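Local coordinates for geobacter metallireducens SMUG1 (Geobacter metallireducens, PDB 5H93), which belongs to the uracil DNA glycosylase superfamily and has the family's core, a parallel beta-sheet packed between helices, at residues 63-68 with 107-112. Sequence-based numbering, arbitrary orientation.
Sequences GPWGMA and CRRSEV
R109 lies along one face of the W65 indole, and its side chain can be followed across the ring. CB starts 4.0 Å from W65 CG, the atom that joins the indole to its own CB. CD then sits over the six-membered ring in a CH-pi contact, 3.7 Å from its centroid. A bend at chi3 (69°) carries the guanidinium, tilted 30° from the ring, out over the NE1-CZ2 rim. NE stands over NE1, CZ reaches just beyond the rim, NH1 comes to 3.2 Å from W65 CZ2, and NH2 to 3.8 Å from W65 NE1. Arginine suits this place because its CD can rest on the aromatic face while its flat end spreads over the rim; P64 CB backs the opposite face. C107 SG approaches W65 CE3 obliquely at 4.1 Å, a sulfur-aromatic contact. E111, its chain bent at chi2, brings OE1 to the W65 backbone N at 2.9 Å, a strong carboxylate acceptor for a turn N-H. A water joins the backbones, donating to W65 O and R109 O and accepting from E111 N. A type I turn from G63 to G66, leading into helix 67-70, is thus tied to the loop before helix 112-125, within the uracil DNA glycosylase superfamily fold.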
ATOM      1  N   GLY A  63       0.959   5.222  -5.020  1.00 31.50           N
ATOM      2  CA  GLY A  63       1.173   5.913  -6.277  1.00 26.55           C
ATOM      3  C   GLY A  63       0.234   7.102  -6.330  1.00 28.17           C
ATOM      4  O   GLY A  63      -0.779   7.119  -5.630  1.00 24.01           O
ATOM      5  N   PRO A  64       0.561   8.107  -7.156  1.00 26.15           N
ATOM      6  CA  PRO A  64      -0.214   9.353  -7.214  1.00 28.20           C
ATOM      7  C   PRO A  64      -1.661   9.159  -7.668  1.00 28.09           C
ATOM      8  O   PRO A  64      -2.528   9.944  -7.281  1.00 21.45           O
ATOM      9  CB  PRO A  64       0.562  10.201  -8.231  1.00 31.30           C
ATOM     10  CG  PRO A  64       1.349   9.220  -9.034  1.00 26.62           C
ATOM     11  CD  PRO A  64       1.701   8.118  -8.087  1.00 29.35           C
ATOM     12  N   TRP A  65      -1.921   8.130  -8.466  1.00 20.75           N
ATOM     13  CA  TRP A  65      -3.257   7.932  -9.019  1.00 25.65           C
ATOM     14  C   TRP A  65      -3.983   6.762  -8.365  1.00 23.55           C
ATOM     15  O   TRP A  65      -5.109   6.435  -8.738  1.00 23.12           O
ATOM     16  CB  TRP A  65      -3.178   7.722 -10.533  1.00 26.65           C
ATOM     17  CG  TRP A  65      -2.211   8.646 -11.210  1.00 30.46           C
ATOM     18  CD1 TRP A  65      -1.141   8.292 -11.978  1.00 27.47           C
ATOM     19  CD2 TRP A  65      -2.216  10.079 -11.163  1.00 26.17           C
ATOM     20  NE1 TRP A  65      -0.485   9.415 -12.422  1.00 30.75           N
ATOM     21  CE2 TRP A  65      -1.123  10.524 -11.935  1.00 32.72           C
ATOM     22  CE3 TRP A  65      -3.039  11.028 -10.550  1.00 26.36           C
ATOM     23  CZ2 TRP A  65      -0.834  11.875 -12.107  1.00 37.33           C
ATOM     24  CZ3 TRP A  65      -2.749  12.368 -10.721  1.00 29.24           C
ATOM     25  CH2 TRP A  65      -1.657  12.780 -11.494  1.00 32.59           C
ATOM     26  N   GLY A  66      -3.338   6.139  -7.385  1.00 20.56           N
ATOM     27  CA  GLY A  66      -3.917   4.997  -6.703  1.00 19.23           C
ATOM     28  C   GLY A  66      -4.442   5.333  -5.323  1.00 22.57           C
ATOM     29  O   GLY A  66      -5.500   5.950  -5.183  1.00 19.53           O
ATOM     30  N   MET A  67      -3.694   4.927  -4.300  1.00 19.13           N
ATOM     31  CA  MET A  67      -4.098   5.129  -2.912  1.00 21.22           C
ATOM     32  C   MET A  67      -4.168   6.610  -2.555  1.00 23.40           C
ATOM     33  O   MET A  67      -4.957   7.014  -1.701  1.00 26.10           O
ATOM     34  CB  MET A  67      -3.134   4.404  -1.968  1.00 23.60           C
ATOM     35  CG  MET A  67      -3.519   4.486  -0.499  1.00 24.92           C
ATOM     36  SD  MET A  67      -2.451   3.499   0.567  1.00 26.80           S
ATOM     37  CE  MET A  67      -3.066   3.964   2.183  1.00 23.45           C
ATOM     38  N   ALA A  68      -3.349   7.417  -3.222  1.00 23.58           N
ATOM     39  CA  ALA A  68      -3.361   8.861  -3.012  1.00 27.60           C
ATOM     40  C   ALA A  68      -4.685   9.476  -3.461  1.00 27.03           C
ATOM     41  O   ALA A  68      -5.013  10.604  -3.092  1.00 27.62           O
ATOM     42  CB  ALA A  68      -2.198   9.512  -3.746  1.00 22.83           C
ATOM     43  N   CYS A 107     -11.082  11.020 -10.277  1.00 28.37           N
ATOM     44  CA  CYS A 107      -9.808  11.009 -10.991  1.00 31.54           C
ATOM     45  C   CYS A 107      -9.874  10.100 -12.211  1.00 36.30           C
ATOM     46  O   CYS A 107     -10.353   8.967 -12.130  1.00 34.20           O
ATOM     47  CB  CYS A 107      -8.675  10.566 -10.065  1.00 30.11           C
ATOM     48  SG  CYS A 107      -7.052  10.485 -10.859  1.00 35.18           S
ATOM     49  N   ARG A 108      -9.388  10.600 -13.341  1.00 36.86           N
ATOM     50  CA  ARG A 108      -9.542   9.902 -14.612  1.00 36.42           C
ATOM     51  C   ARG A 108      -8.277   9.176 -15.061  1.00 30.44           C
ATOM     52  O   ARG A 108      -8.289   8.476 -16.072  1.00 37.20           O
ATOM     53  CB  ARG A 108      -9.989  10.887 -15.695  1.00 41.16           C
ATOM     54  CG  ARG A 108     -11.430  11.350 -15.549  1.00 45.53           C
ATOM     55  CD  ARG A 108     -11.803  12.347 -16.632  1.00 54.49           C
ATOM     56  NE  ARG A 108     -11.059  13.595 -16.491  1.00 59.01           N
ATOM     57  CZ  ARG A 108     -11.189  14.642 -17.299  1.00 62.10           C
ATOM     58  NH1 ARG A 108     -12.037  14.597 -18.318  1.00 64.59           N
ATOM     59  NH2 ARG A 108     -10.469  15.736 -17.088  1.00 65.19           N
ATOM     60  N   ARG A 109      -7.190   9.344 -14.315  1.00 30.68           N
ATOM     61  CA  ARG A 109      -5.955   8.624 -14.613  1.00 32.76           C
ATOM     62  C   ARG A 109      -5.952   7.253 -13.942  1.00 32.38           C
ATOM     63  O   ARG A 109      -6.470   7.089 -12.838  1.00 29.48           O
ATOM     64  CB  ARG A 109      -4.727   9.432 -14.175  1.00 36.08           C
ATOM     65  CG  ARG A 109      -4.460  10.663 -15.034  1.00 43.29           C
ATOM     66  CD  ARG A 109      -3.027  11.166 -14.897  1.00 42.23           C
ATOM     67  NE  ARG A 109      -2.052  10.256 -15.494  1.00 40.55           N
ATOM     68  CZ  ARG A 109      -0.769  10.555 -15.673  1.00 46.31           C
ATOM     69  NH1 ARG A 109      -0.308  11.743 -15.306  1.00 41.44           N
ATOM     70  NH2 ARG A 109       0.052   9.669 -16.221  1.00 43.20           N
ATOM     71  N   SER A 110      -5.370   6.272 -14.622  1.00 31.53           N
ATOM     72  CA  SER A 110      -5.305   4.911 -14.106  1.00 29.48           C
ATOM     73  C   SER A 110      -3.916   4.577 -13.572  1.00 26.61           C
ATOM     74  O   SER A 110      -2.921   4.708 -14.284  1.00 34.02           O
ATOM     75  CB  SER A 110      -5.700   3.910 -15.194  1.00 29.98           C
ATOM     76  OG  SER A 110      -5.360   2.587 -14.818  1.00 34.26           O
ATOM     77  N   GLU A 111      -3.856   4.150 -12.314  1.00 29.46           N
ATOM     78  CA  GLU A 111      -2.605   3.710 -11.709  1.00 28.92           C
ATOM     79  C   GLU A 111      -2.276   2.294 -12.173  1.00 24.20           C
ATOM     80  O   GLU A 111      -2.906   1.328 -11.741  1.00 23.42           O
ATOM     81  CB  GLU A 111      -2.693   3.767 -10.183  1.00 23.20           C
ATOM     82  CG  GLU A 111      -1.408   3.386  -9.464  1.00 27.35           C
ATOM     83  CD  GLU A 111      -0.351   4.472  -9.530  1.00 33.51           C
ATOM     84  OE1 GLU A 111      -0.719   5.667  -9.554  1.00 33.39           O
ATOM     85  OE2 GLU A 111       0.850   4.132  -9.559  1.00 33.86           O
ATOM     86  N   VAL A 112      -1.282   2.182 -13.050  1.00 22.83           N
ATOM     87  CA  VAL A 112      -0.967   0.924 -13.720  1.00 22.57           C
ATOM     88  C   VAL A 112      -0.634  -0.217 -12.764  1.00 19.79           C
ATOM     89  O   VAL A 112      -1.096  -1.340 -12.955  1.00 26.19           O
ATOM     90  CB  VAL A 112       0.220   1.087 -14.686  1.00 30.78           C
ATOM     91  CG1 VAL A 112       0.357  -0.152 -15.563  1.00 28.50           C
ATOM     92  CG2 VAL A 112       0.048   2.335 -15.537  1.00 33.84           C
TER
HETATM   93  O   HOH W   1      -6.381   5.256 -10.766  1.00 24.95           O